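Local coordinates for dual oxidase maturation factor 1 (Mus musculus, PDB 6WXU), which may be required for the maturation of the dual oxidase DUOX1 and its transport from the endoplasmic reticulum to the plasma membrane, at residues Thr85-Lys88 with Trp94-Val97. Residues are numbered along the deposited sequence; the frame is centred on the assembly and turned at random.
Sequences TTYK and WVSV
Thr85 and Val95 pair across a beta hairpin, where strands 77-86 and 94-103 run antiparallel in the sheet of the predicted extracellular region. They are a hydrogen-bonded pair: Thr85 N donates to Val95 O (3.0 Å), and Val95 N returns a straighter bond to Thr85 O (2.8 Å, 168° at the hydrogen). Next to this pair the side chains of Thr86 and Trp94 come together.

The indole of Trp94 lies against the other strand and takes the methyl of Thr86 over one face. Thr86 CG2 sits 3.9 Å from the centroid of the five-membered ring of Trp94, 25° off its normal, a CH-pi contact displaced toward the rim; the peptide carbon of Thr85 covers the same face. CG2 is set beside the backbone N of Thr86, while OG1 is hydrogen-bonded to Asp152.

Val95 faces the other way, with Thr85 and Val97. Val95 CG1 meets Tyr87 CB at 3.9 Å, but the tyrosine ring, with CG anti to the backbone N (chi1 -176°), leads away from the strand to a hydroxyl-hydroxyl hydrogen bond with Tyr126. Tyr87 also touches a mannose of an attached glycan and Pro151, and Gln119 and Leu120 pack on Val95.

On the face shared with Val95, the Thr85 hydroxyl gives a weak hydrogen bond to the carbonyl of Thr86, and the Thr85 side chain runs roughly perpendicular to that of Val97, with OG1 of Thr85 3.6 Å from CG2 of Val97.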
loop_
_atom_site.group_PDB
_atom_site.type_symbol
_atom_site.label_atom_id
_atom_site.label_comp_id
_atom_site.label_asym_id
_atom_site.label_seq_id
_atom_site.Cartn_x
_atom_site.Cartn_y
_atom_site.Cartn_z
ATOM N N THR B 85 16.323 23.629 -14.136
ATOM C CA THR B 85 16.008 22.221 -14.307
ATOM C C THR B 85 14.607 22.061 -14.878
ATOM O O THR B 85 13.834 23.014 -14.967
ATOM C CB THR B 85 16.107 21.462 -12.980
ATOM O OG1 THR B 85 15.210 22.043 -12.032
ATOM C CG2 THR B 85 17.508 21.524 -12.428
ATOM N N THR B 86 14.289 20.836 -15.281
ATOM C CA THR B 86 12.918 20.511 -15.629
ATOM C C THR B 86 12.075 20.443 -14.363
ATOM O O THR B 86 12.592 20.342 -13.250
ATOM C CB THR B 86 12.852 19.184 -16.380
ATOM O OG1 THR B 86 13.305 18.129 -15.526
ATOM C CG2 THR B 86 13.731 19.231 -17.607
ATOM N N TYR B 87 10.758 20.505 -14.531
ATOM C CA TYR B 87 9.866 20.547 -13.384
ATOM C C TYR B 87 9.004 19.299 -13.267
ATOM O O TYR B 87 9.067 18.603 -12.254
ATOM C CB TYR B 87 8.983 21.797 -13.453
ATOM C CG TYR B 87 8.081 21.969 -12.257
ATOM C CD1 TYR B 87 8.472 21.540 -11.002
ATOM C CD2 TYR B 87 6.835 22.549 -12.387
ATOM C CE1 TYR B 87 7.652 21.688 -9.916
ATOM C CE2 TYR B 87 6.011 22.701 -11.304
ATOM C CZ TYR B 87 6.424 22.269 -10.071
ATOM O OH TYR B 87 5.604 22.418 -8.982
ATOM N N LYS B 88 8.206 18.984 -14.280
ATOM C CA LYS B 88 7.212 17.931 -14.152
ATOM C C LYS B 88 7.086 17.204 -15.481
ATOM O O LYS B 88 7.715 17.570 -16.475
ATOM C CB LYS B 88 5.867 18.500 -13.711
ATOM C CG LYS B 88 5.241 19.421 -14.729
ATOM C CD LYS B 88 3.924 19.962 -14.236
ATOM C CE LYS B 88 3.287 20.866 -15.265
ATOM N NZ LYS B 88 1.993 21.409 -14.785
ATOM N N TRP B 94 10.983 24.635 -18.285
ATOM C CA TRP B 94 12.035 24.582 -17.282
ATOM C C TRP B 94 11.813 25.658 -16.228
ATOM O O TRP B 94 11.196 26.691 -16.494
ATOM C CB TRP B 94 13.414 24.765 -17.917
ATOM C CG TRP B 94 13.881 23.588 -18.706
ATOM C CD1 TRP B 94 13.138 22.818 -19.543
ATOM C CD2 TRP B 94 15.198 23.034 -18.716
ATOM N NE1 TRP B 94 13.910 21.822 -20.082
ATOM C CE2 TRP B 94 15.181 21.934 -19.587
ATOM C CE3 TRP B 94 16.391 23.365 -18.071
ATOM C CZ2 TRP B 94 16.308 21.163 -19.831
ATOM C CZ3 TRP B 94 17.508 22.598 -18.317
ATOM C CH2 TRP B 94 17.459 21.511 -19.187
ATOM N N VAL B 95 12.326 25.408 -15.026
ATOM C CA VAL B 95 12.205 26.337 -13.914
ATOM C C VAL B 95 13.594 26.683 -13.400
ATOM O O VAL B 95 14.564 25.958 -13.620
ATOM C CB VAL B 95 11.337 25.771 -12.775
ATOM C CG1 VAL B 95 9.932 25.544 -13.255
ATOM C CG2 VAL B 95 11.926 24.488 -12.259
ATOM N N SER B 96 13.678 27.810 -12.702
ATOM C CA SER B 96 14.911 28.276 -12.079
ATOM C C SER B 96 14.754 28.136 -10.572
ATOM O O SER B 96 13.966 28.860 -9.959
ATOM C CB SER B 96 15.204 29.720 -12.471
ATOM O OG SER B 96 16.389 30.176 -11.852
ATOM N N VAL B 97 15.504 27.213 -9.974
ATOM C CA VAL B 97 15.283 26.789 -8.603
ATOM C C VAL B 97 16.580 26.911 -7.810
ATOM O O VAL B 97 17.632 27.258 -8.339
ATOM C CB VAL B 97 14.738 25.352 -8.525
ATOM C CG1 VAL B 97 13.308 25.316 -8.977
ATOM C CG2 VAL B 97 15.578 24.438 -9.379
#